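Long-range contacts in endonuclease and methylase LlaGI (Lactococcus lactis, PDB 5FFJ), which probably couples a helicase-like ATPase with site-specific DNA methylation and cleavage, as a Type ISP restriction-modification enzyme: residues F64-L69 / F170-E175; M94-D99 / V147-Q152; I1181-Q1186 / K1259-I1264. All blocks are in the same frame, centred on the assembly; numbering follows the deposited sequence.

Interaction 1. Residues F64-L69 / F170-E175; sequences FKVLYL and FIISDE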
loop_
_atom_site.group_PDB
_atom_site.type_symbol
_atom_site.label_atom_id
_atom_site.label_comp_id
_atom_site.label_asym_id
_atom_site.label_seq_id
_atom_site.Cartn_x
_atom_site.Cartn_y
_atom_site.Cartn_z
ATOM N N PHE A 64 -47.989 20.566 21.921
ATOM C CA PHE A 64 -46.609 20.286 21.534
ATOM C C PHE A 64 -45.641 21.133 22.371
ATOM O O PHE A 64 -45.678 22.360 22.322
ATOM C CB PHE A 64 -46.438 20.549 20.031
ATOM C CG PHE A 64 -45.059 20.266 19.510
ATOM C CD1 PHE A 64 -44.627 18.965 19.313
ATOM C CD2 PHE A 64 -44.202 21.307 19.203
ATOM C CE1 PHE A 64 -43.357 18.709 18.828
ATOM C CE2 PHE A 64 -42.934 21.059 18.717
ATOM C CZ PHE A 64 -42.511 19.759 18.528
ATOM N N LYS A 65 -44.772 20.471 23.135
ATOM C CA LYS A 65 -43.944 21.154 24.131
ATOM C C LYS A 65 -42.528 21.378 23.604
ATOM O O LYS A 65 -41.844 20.432 23.209
ATOM C CB LYS A 65 -43.909 20.361 25.450
ATOM C CG LYS A 65 -45.274 20.223 26.130
ATOM C CD LYS A 65 -46.078 19.059 25.563
ATOM C CE LYS A 65 -45.869 17.779 26.359
ATOM N NZ LYS A 65 -45.914 16.574 25.485
ATOM N N VAL A 66 -42.108 22.642 23.592
ATOM C CA VAL A 66 -40.782 23.031 23.124
ATOM C C VAL A 66 -39.991 23.700 24.246
ATOM O O VAL A 66 -40.535 24.506 25.003
ATOM C CB VAL A 66 -40.874 23.995 21.920
ATOM C CG1 VAL A 66 -39.513 24.614 21.604
ATOM C CG2 VAL A 66 -41.421 23.268 20.700
ATOM N N LEU A 67 -38.709 23.358 24.345
ATOM C CA LEU A 67 -37.793 24.032 25.256
ATOM C C LEU A 67 -36.755 24.804 24.455
ATOM O O LEU A 67 -35.967 24.213 23.716
ATOM C CB LEU A 67 -37.104 23.029 26.188
ATOM C CG LEU A 67 -36.138 23.638 27.213
ATOM C CD1 LEU A 67 -36.884 24.507 28.218
ATOM C CD2 LEU A 67 -35.332 22.559 27.927
ATOM N N TYR A 68 -36.765 26.125 24.602
ATOM C CA TYR A 68 -35.828 26.985 23.890
ATOM C C TYR A 68 -34.823 27.591 24.863
ATOM O O TYR A 68 -35.122 28.561 25.563
ATOM C CB TYR A 68 -36.575 28.087 23.136
ATOM C CG TYR A 68 -35.745 28.747 22.062
ATOM C CD1 TYR A 68 -34.924 29.827 22.356
ATOM C CD2 TYR A 68 -35.781 28.287 20.753
ATOM C CE1 TYR A 68 -34.162 30.431 21.374
ATOM C CE2 TYR A 68 -35.024 28.885 19.765
ATOM C CZ TYR A 68 -34.216 29.956 20.081
ATOM O OH TYR A 68 -33.459 30.555 19.100
ATOM N N LEU A 69 -33.630 27.006 24.903
ATOM C CA LEU A 69 -32.591 27.433 25.829
ATOM C C LEU A 69 -31.720 28.511 25.204
ATOM O O LEU A 69 -31.425 28.469 24.009
ATOM C CB LEU A 69 -31.740 26.240 26.258
ATOM C CG LEU A 69 -32.506 25.193 27.065
ATOM C CD1 LEU A 69 -31.706 23.923 27.148
ATOM C CD2 LEU A 69 -32.821 25.704 28.465
ATOM N N PHE A 170 -39.680 18.558 22.013
ATOM C CA PHE A 170 -38.586 19.164 21.264
ATOM C C PHE A 170 -37.770 20.056 22.195
ATOM O O PHE A 170 -38.333 20.730 23.059
ATOM C CB PHE A 170 -39.139 19.973 20.083
ATOM C CG PHE A 170 -38.157 20.202 18.956
ATOM C CD1 PHE A 170 -37.058 19.378 18.767
ATOM C CD2 PHE A 170 -38.349 21.255 18.075
ATOM C CE1 PHE A 170 -36.173 19.602 17.725
ATOM C CE2 PHE A 170 -37.467 21.484 17.034
ATOM C CZ PHE A 170 -36.379 20.657 16.860
ATOM N N ILE A 171 -36.450 20.045 22.034
ATOM C CA ILE A 171 -35.573 20.921 22.805
ATOM C C ILE A 171 -34.588 21.611 21.866
ATOM O O ILE A 171 -33.973 20.966 21.017
ATOM C CB ILE A 171 -34.808 20.147 23.903
ATOM C CG1 ILE A 171 -35.804 19.517 24.881
ATOM C CG2 ILE A 171 -33.843 21.076 24.641
ATOM C CD1 ILE A 171 -35.172 18.813 26.065
ATOM N N ILE A 172 -34.451 22.924 22.029
ATOM C CA ILE A 172 -33.627 23.738 21.143
ATOM C C ILE A 172 -32.594 24.543 21.927
ATOM O O ILE A 172 -32.943 25.363 22.777
ATOM C CB ILE A 172 -34.501 24.698 20.305
ATOM C CG1 ILE A 172 -35.432 23.896 19.390
ATOM C CG2 ILE A 172 -33.629 25.635 19.475
ATOM C CD1 ILE A 172 -36.458 24.735 18.653
ATOM N N SER A 173 -31.322 24.300 21.622
ATOM C CA SER A 173 -30.222 25.044 22.222
ATOM C C SER A 173 -29.662 26.041 21.207
ATOM O O SER A 173 -29.101 25.641 20.185
ATOM C CB SER A 173 -29.115 24.093 22.700
ATOM O OG SER A 173 -29.641 23.025 23.470
ATOM N N ASP A 174 -29.824 27.333 21.487
ATOM C CA ASP A 174 -29.278 28.386 20.630
ATOM C C ASP A 174 -27.922 28.811 21.192
ATOM O O ASP A 174 -27.667 28.649 22.386
ATOM C CB ASP A 174 -30.235 29.585 20.535
ATOM C CG ASP A 174 -29.755 30.645 19.553
ATOM O OD1 ASP A 174 -28.885 30.336 18.711
ATOM O OD2 ASP A 174 -30.257 31.787 19.619
ATOM N N GLU A 175 -27.060 29.343 20.326
ATOM C CA GLU A 175 -25.686 29.682 20.696
ATOM C C GLU A 175 -25.018 28.437 21.273
ATOM O O GLU A 175 -24.344 28.490 22.302
ATOM C CB GLU A 175 -25.654 30.851 21.690
ATOM C CG GLU A 175 -26.443 32.079 21.232
ATOM C CD GLU A 175 -25.960 32.634 19.902
ATOM O OE1 GLU A 175 -26.572 32.306 18.863
ATOM O OE2 GLU A 175 -24.974 33.403 19.896
#
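Tyr68 swings its ring away from its own backbone N (chi1 -163°), which brings CE2 to 3.5 Å from CG2 of Ile172, the branch that stands anti to the Ile172 backbone N. The two belong to neighbouring parallel strands in the sheet of a RecA-like P-loop ATPase core; the strand axes diverge by 15° and approach to 4.6 Å. Hydrogen bonds in parallel register support this pairing: Leu67 N donates to Phe170 O at 2.9 Å, Leu67 O receives Ile172 N, Leu69 N donates to Ile172 O, and Leu69 O receives Asp174 N at 3.2 Å. A weak bond from Phe170 N to Lys65 O starts the series. The Tyr68 ring also crosses Asp174, its plane 60° from the carboxylate, and Gln209 NE2 makes weak hydrogen bonds to both Tyr68 OH and Asp174 OD1. Putting an alanine at Tyr68 would probably leave CG2 of Ile172 without its ring neighbour and take one of the weak bonds from Gln209. Asp174 and Glu175 open a sequence consistent with the DEAH box (Walker B) of helicase-like ATPases, so this pairing places that motif at the strand end. On the other sheet face, Leu67 and Ile171 lie side by side, CD2 of the first 3.9 Å from CG2 of the second. Near the strand starts, Phe64 CZ reaches CB of Phe170 at 3.7 Å.

Interaction 2. Residues M94-D99 / V147-Q152; sequences MAVTSD and VFSTYQ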
loop_
_atom_site.group_PDB
_atom_site.type_symbol
_atom_site.label_atom_id
_atom_site.label_comp_id
_atom_site.label_asym_id
_atom_site.label_seq_id
_atom_site.Cartn_x
_atom_site.Cartn_y
_atom_site.Cartn_z
ATOM N N MET A 94 -43.805 30.644 27.683
ATOM C CA MET A 94 -43.356 30.545 29.066
ATOM C C MET A 94 -41.928 31.053 29.198
ATOM O O MET A 94 -41.037 30.637 28.458
ATOM C CB MET A 94 -43.433 29.102 29.561
ATOM C CG MET A 94 -44.664 28.790 30.384
ATOM S SD MET A 94 -44.640 27.100 31.014
ATOM C CE MET A 94 -46.182 27.054 31.918
ATOM N N ALA A 95 -41.726 31.964 30.143
ATOM C CA ALA A 95 -40.400 32.459 30.474
ATOM C C ALA A 95 -39.988 31.939 31.841
ATOM O O ALA A 95 -40.817 31.842 32.745
ATOM C CB ALA A 95 -40.384 33.972 30.460
ATOM N N VAL A 96 -38.714 31.590 31.990
ATOM C CA VAL A 96 -38.171 31.279 33.304
ATOM C C VAL A 96 -36.923 32.133 33.500
ATOM O O VAL A 96 -35.996 32.108 32.687
ATOM C CB VAL A 96 -37.862 29.763 33.472
ATOM C CG1 VAL A 96 -39.023 28.918 32.980
ATOM C CG2 VAL A 96 -36.630 29.360 32.715
ATOM N N THR A 97 -36.932 32.933 34.562
ATOM C CA THR A 97 -35.886 33.920 34.810
ATOM C C THR A 97 -36.168 34.638 36.137
ATOM O O THR A 97 -37.304 34.643 36.622
ATOM C CB THR A 97 -35.792 34.960 33.645
ATOM O OG1 THR A 97 -35.587 34.286 32.397
ATOM C CG2 THR A 97 -34.648 35.932 33.848
ATOM N N SER A 98 -35.123 35.217 36.726
ATOM C CA SER A 98 -35.233 36.019 37.946
ATOM C C SER A 98 -35.610 37.477 37.644
ATOM O O SER A 98 -35.389 38.366 38.470
ATOM C CB SER A 98 -33.912 35.978 38.721
ATOM O OG SER A 98 -32.857 36.495 37.932
ATOM N N ASP A 99 -36.171 37.714 36.458
ATOM C CA ASP A 99 -36.659 39.040 36.069
ATOM C C ASP A 99 -38.086 38.931 35.546
ATOM O O ASP A 99 -38.330 38.313 34.511
ATOM C CB ASP A 99 -35.757 39.681 35.004
ATOM C CG ASP A 99 -36.271 41.038 34.540
ATOM O OD1 ASP A 99 -36.115 42.025 35.290
ATOM O OD2 ASP A 99 -36.822 41.121 33.422
ATOM N N VAL A 147 -41.515 26.914 26.128
ATOM C CA VAL A 147 -40.888 27.431 27.335
ATOM C C VAL A 147 -39.503 27.982 27.012
ATOM O O VAL A 147 -38.572 27.223 26.742
ATOM C CB VAL A 147 -40.766 26.341 28.415
ATOM C CG1 VAL A 147 -40.240 26.931 29.717
ATOM C CG2 VAL A 147 -42.113 25.663 28.642
ATOM N N PHE A 148 -39.376 29.304 27.031
ATOM C CA PHE A 148 -38.086 29.955 26.824
ATOM C C PHE A 148 -37.334 30.040 28.146
ATOM O O PHE A 148 -37.860 30.560 29.131
ATOM C CB PHE A 148 -38.277 31.349 26.224
ATOM C CG PHE A 148 -38.897 31.339 24.856
ATOM C CD1 PHE A 148 -40.262 31.167 24.700
ATOM C CD2 PHE A 148 -38.115 31.504 23.724
ATOM C CE1 PHE A 148 -40.837 31.162 23.443
ATOM C CE2 PHE A 148 -38.684 31.496 22.464
ATOM C CZ PHE A 148 -40.046 31.326 22.324
ATOM N N SER A 149 -36.106 29.529 28.166
ATOM C CA SER A 149 -35.340 29.432 29.406
ATOM C C SER A 149 -33.863 29.764 29.236
ATOM O O SER A 149 -33.296 29.611 28.157
ATOM C CB SER A 149 -35.467 28.025 29.988
ATOM O OG SER A 149 -34.585 27.839 31.081
ATOM N N THR A 150 -33.250 30.212 30.326
ATOM C CA THR A 150 -31.814 30.446 30.357
ATOM C C THR A 150 -31.096 29.161 30.740
ATOM O O THR A 150 -31.629 28.353 31.503
ATOM C CB THR A 150 -31.439 31.557 31.355
ATOM O OG1 THR A 150 -31.868 31.184 32.670
ATOM C CG2 THR A 150 -32.097 32.872 30.967
ATOM N N TYR A 151 -29.893 28.968 30.208
ATOM C CA TYR A 151 -29.079 27.817 30.579
ATOM C C TYR A 151 -28.751 27.841 32.066
ATOM O O TYR A 151 -28.562 26.794 32.684
ATOM C CB TYR A 151 -27.775 27.782 29.779
ATOM C CG TYR A 151 -27.942 27.534 28.298
ATOM C CD1 TYR A 151 -28.067 26.243 27.797
ATOM C CD2 TYR A 151 -27.954 28.589 27.398
ATOM C CE1 TYR A 151 -28.213 26.015 26.441
ATOM C CE2 TYR A 151 -28.097 28.370 26.044
ATOM C CZ TYR A 151 -28.226 27.084 25.570
ATOM O OH TYR A 151 -28.368 26.876 24.217
ATOM N N GLN A 152 -28.684 29.042 32.635
ATOM C CA GLN A 152 -28.227 29.204 34.008
ATOM C C GLN A 152 -29.198 28.556 34.991
ATOM O O GLN A 152 -28.781 27.902 35.947
ATOM C CB GLN A 152 -28.058 30.685 34.374
ATOM C CG GLN A 152 -27.845 31.655 33.225
ATOM C CD GLN A 152 -26.703 31.271 32.306
ATOM O OE1 GLN A 152 -25.859 30.440 32.645
ATOM N NE2 GLN A 152 -26.674 31.881 31.128
#
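The Phe148 ring receives the carbonyl oxygen of Met94 at its edge, close to the ring plane, with Met94 O 3.9 Å from Phe148 CD1. Beyond the two segments, Trp83 meets the same ring edge-to-face, and Thr79 and Leu80 of helix 73-86 also touch the Phe148 side chain. The position follows from chi1 of -64°, which sets CG beside the Phe148 backbone N, the very group that is bonded to Met94 O.

The contact is a parallel strand pair at one margin of the RecA-like sheet: within this chain 91-96 is an outermost strand and 144-150 its inner neighbour, their axes 14° apart. Two backbone bonds define the register. Phe148 N donates to Met94 O at 2.6 Å, and Val96 N donates to Phe148 O at 3.2 Å. In both, the donor sits almost in line with the carbonyl bond (168°), although the N-H itself is noticeably bent from the acceptor.

On the face opposite Phe148, Met94 and Val147 run side by side, and the extended thioether brings SD to 3.8 Å from CG2 of Val147. Val147 CG1 also packs on Met94 CB and, in addition, meets CG1 of Val96 at 4.0 Å, the two side chains crossing at about a right angle. Val147 is therefore shared between two apolar residues of the outer strand, and Ile128 of helix 125-137 packs on Val96 from outside the pair.

Toward the C-terminal ends the strands separate, the CA atoms being 4.3 Å apart at Met94 and Val147 but 7.0 Å at Thr97 and Thr150. There the hydroxyl OG1 of Thr150 is hydrogen-bonded to OG of Ser153.

Interaction 3. Residues I1181-Q1186 / K1259-I1264; sequences INISGQ and KDLPRI. With nucleotides of chain B.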
loop_
_atom_site.group_PDB
_atom_site.type_symbol
_atom_site.label_atom_id
_atom_site.label_comp_id
_atom_site.label_asym_id
_atom_site.label_seq_id
_atom_site.Cartn_x
_atom_site.Cartn_y
_atom_site.Cartn_z
ATOM N N ILE A 1181 23.257 -31.454 3.612
ATOM C CA ILE A 1181 24.066 -30.247 3.671
ATOM C C ILE A 1181 23.316 -29.102 3.012
ATOM O O ILE A 1181 23.282 -29.005 1.787
ATOM C CB ILE A 1181 25.423 -30.435 2.963
ATOM C CG1 ILE A 1181 26.176 -31.616 3.572
ATOM C CG2 ILE A 1181 26.258 -29.162 3.059
ATOM C CD1 ILE A 1181 27.426 -31.997 2.816
ATOM N N ASN A 1182 22.705 -28.241 3.817
ATOM C CA ASN A 1182 22.058 -27.057 3.270
ATOM C C ASN A 1182 23.095 -26.065 2.762
ATOM O O ASN A 1182 24.155 -25.897 3.366
ATOM C CB ASN A 1182 21.163 -26.384 4.309
ATOM C CG ASN A 1182 20.021 -27.270 4.759
ATOM O OD1 ASN A 1182 19.126 -27.592 3.979
ATOM N ND2 ASN A 1182 20.038 -27.658 6.027
ATOM N N ILE A 1183 22.781 -25.417 1.646
ATOM C CA ILE A 1183 23.661 -24.409 1.067
ATOM C C ILE A 1183 22.870 -23.221 0.535
ATOM O O ILE A 1183 21.690 -23.353 0.196
ATOM C CB ILE A 1183 24.505 -24.988 -0.089
ATOM C CG1 ILE A 1183 23.598 -25.686 -1.108
ATOM C CG2 ILE A 1183 25.563 -25.951 0.444
ATOM C CD1 ILE A 1183 24.299 -26.072 -2.393
ATOM N N SER A 1184 23.523 -22.064 0.463
ATOM C CA SER A 1184 22.951 -20.916 -0.226
ATOM C C SER A 1184 22.683 -21.346 -1.662
ATOM O O SER A 1184 23.445 -22.135 -2.225
ATOM C CB SER A 1184 23.890 -19.704 -0.178
ATOM O OG SER A 1184 24.412 -19.495 1.122
ATOM N N GLY A 1185 21.604 -20.839 -2.249
ATOM C CA GLY A 1185 21.180 -21.286 -3.562
ATOM C C GLY A 1185 21.138 -20.190 -4.603
ATOM O O GLY A 1185 20.540 -19.139 -4.390
ATOM N N GLN A 1186 21.841 -20.443 -5.703
ATOM C CA GLN A 1186 21.593 -19.820 -7.000
ATOM C C GLN A 1186 21.038 -18.381 -6.950
ATOM O O GLN A 1186 19.856 -18.142 -7.204
ATOM C CB GLN A 1186 20.645 -20.740 -7.791
ATOM C CG GLN A 1186 21.280 -21.394 -9.019
ATOM C CD GLN A 1186 20.582 -22.680 -9.435
ATOM O OE1 GLN A 1186 20.241 -23.513 -8.595
ATOM N NE2 GLN A 1186 20.376 -22.847 -10.737
ATOM N N LYS A 1259 25.965 -17.823 -8.486
ATOM C CA LYS A 1259 25.210 -17.914 -9.729
ATOM C C LYS A 1259 24.949 -19.344 -10.198
ATOM O O LYS A 1259 24.276 -19.553 -11.208
ATOM C CB LYS A 1259 25.940 -17.130 -10.824
ATOM C CG LYS A 1259 25.970 -15.634 -10.558
ATOM C CD LYS A 1259 26.606 -14.858 -11.692
ATOM C CE LYS A 1259 26.172 -13.404 -11.646
ATOM N NZ LYS A 1259 27.122 -12.505 -12.349
ATOM N N ASP A 1260 25.460 -20.328 -9.466
ATOM C CA ASP A 1260 25.182 -21.725 -9.793
ATOM C C ASP A 1260 25.596 -22.652 -8.656
ATOM O O ASP A 1260 26.338 -22.266 -7.755
ATOM C CB ASP A 1260 25.893 -22.122 -11.093
ATOM C CG ASP A 1260 25.376 -23.429 -11.675
ATOM O OD1 ASP A 1260 25.351 -24.448 -10.950
ATOM O OD2 ASP A 1260 24.988 -23.436 -12.861
ATOM N N LEU A 1261 25.081 -23.876 -8.705
ATOM C CA LEU A 1261 25.394 -24.902 -7.718
ATOM C C LEU A 1261 26.902 -25.119 -7.638
ATOM O O LEU A 1261 27.570 -25.153 -8.671
ATOM C CB LEU A 1261 24.684 -26.205 -8.088
ATOM C CG LEU A 1261 24.352 -27.223 -6.998
ATOM C CD1 LEU A 1261 23.495 -26.608 -5.908
ATOM C CD2 LEU A 1261 23.634 -28.405 -7.630
ATOM N N PRO A 1262 27.446 -25.261 -6.413
ATOM C CA PRO A 1262 28.902 -25.372 -6.242
ATOM C C PRO A 1262 29.549 -26.507 -7.028
ATOM O O PRO A 1262 28.897 -27.496 -7.359
ATOM C CB PRO A 1262 29.062 -25.621 -4.738
ATOM C CG PRO A 1262 27.849 -25.041 -4.127
ATOM C CD PRO A 1262 26.748 -25.247 -5.114
ATOM N N ARG A 1263 30.835 -26.338 -7.321
ATOM C CA ARG A 1263 31.657 -27.384 -7.914
ATOM C C ARG A 1263 32.874 -27.603 -7.026
ATOM O O ARG A 1263 33.604 -26.663 -6.720
ATOM C CB ARG A 1263 32.095 -27.014 -9.332
ATOM C CG ARG A 1263 30.947 -26.672 -10.268
ATOM C CD ARG A 1263 31.420 -26.486 -11.700
ATOM N NE ARG A 1263 30.542 -27.172 -12.650
ATOM C CZ ARG A 1263 30.847 -28.290 -13.307
ATOM N NH1 ARG A 1263 32.026 -28.881 -13.147
ATOM N NH2 ARG A 1263 29.964 -28.821 -14.141
ATOM N N ILE A 1264 33.082 -28.849 -6.615
ATOM C CA ILE A 1264 34.156 -29.186 -5.690
ATOM C C ILE A 1264 35.418 -29.610 -6.445
ATOM O O ILE A 1264 35.366 -30.528 -7.266
ATOM C CB ILE A 1264 33.721 -30.314 -4.733
ATOM C CG1 ILE A 1264 32.944 -29.737 -3.551
ATOM C CG2 ILE A 1264 34.930 -31.077 -4.194
ATOM C CD1 ILE A 1264 31.760 -28.884 -3.931
ATOM P P DT B 8 16.807 -20.317 -10.695
ATOM O OP1 DT B 8 17.546 -20.155 -11.967
ATOM O OP2 DT B 8 17.489 -20.941 -9.539
ATOM O "O5'" DT B 8 16.263 -18.887 -10.221
ATOM C "C5'" DT B 8 15.245 -18.219 -10.977
ATOM C "C4'" DT B 8 14.724 -16.995 -10.238
ATOM O "O4'" DT B 8 13.510 -17.349 -9.498
ATOM C "C3'" DT B 8 15.670 -16.423 -9.187
ATOM O "O3'" DT B 8 15.489 -15.014 -9.052
ATOM C "C2'" DT B 8 15.231 -17.179 -7.946
ATOM C "C1'" DT B 8 13.723 -17.120 -8.113
ATOM N N1 DT B 8 12.933 -18.132 -7.306
ATOM C C2 DT B 8 11.613 -17.863 -7.008
ATOM O O2 DT B 8 11.041 -16.849 -7.361
ATOM N N3 DT B 8 10.979 -18.832 -6.283
ATOM C C4 DT B 8 11.511 -20.014 -5.828
ATOM O O4 DT B 8 10.846 -20.811 -5.184
ATOM C C5 DT B 8 12.901 -20.238 -6.162
ATOM C C7 DT B 8 13.604 -21.493 -5.718
ATOM C C6 DT B 8 13.537 -19.297 -6.876
#
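Ile1183 and Pro1262 reach toward each other end-on, Ile1183 CD1 standing 3.8 Å from the ring carbon CD of Pro1262. Leu1261 meets the same methyl differently: its side chain crosses that of Ile1183 at about a right angle, CD1 against CD1 at 3.6 Å. A chi1 of 52° places CG1 of Ile1183 between its backbone N and carbonyl carbon, and from there CD1 projects to the two consecutive residues. One terminal methyl thus carries the apolar half of the contact.

The second half is built on Gln1186, whose side chain runs between protein and DNA. Its CG lies 4.0 Å from CA of Asp1260 and 4.1 Å from the carbonyl oxygen of Lys1259, so it packs on the backbone where the chain leaves helical geometry. On the other side of CG, nearly opposite Asp1260 CA, is the 5'-phosphate of DT8 of chain B. The phosphate oxygen OP2 of DT8 lies alongside the Gln1186 chain, 3.6 Å from CB and 3.5 Å from CD. Gln1186 NE2 is 3.7 Å from that OP2, which is evidence of proximity rather than of a firm polar bond. Because the neighbour is a backbone phosphate and not a base, this approach by Gln1186 is consistent with a contact that does not itself read sequence.

Lys1259 directs its CB away from Gln1186, and its NZ forms a salt bridge with Asp927. Strand 1180-1184 sits between strands 1210-1214 and 1194-1197 of an antiparallel sheet, with Arg1211 of the former touching both Ile1183 and Leu1261. The opposing segment emerges from helix 1254-1259, passes Ile1183 as a loop, and leads into a short, weakly bonded strand at about 1263-1264, which pairs antiparallel with 1044-1045.

Interactions 1 and 2 belong to one parallel sheet in the ATPase part of the chain, their centres 12 Å apart. Strands 64-70 and 144-150 are adjacent there, so the order across the sheet is 91-96, 144-150, 64-70, 170-174, and both segments of interaction 2 fall in sequence between those of interaction 1. Val66 O and Val147 N, and Asp174 O and Tyr151 OH, probably join them by hydrogen bonds. Interaction 3 follows much later in the chain, in the C-terminal specificity domain, with centres 83 Å and 90 Å from interactions 1 and 2. Motor core and DNA-contacting domain thus lie on opposite sides of the chain's centre.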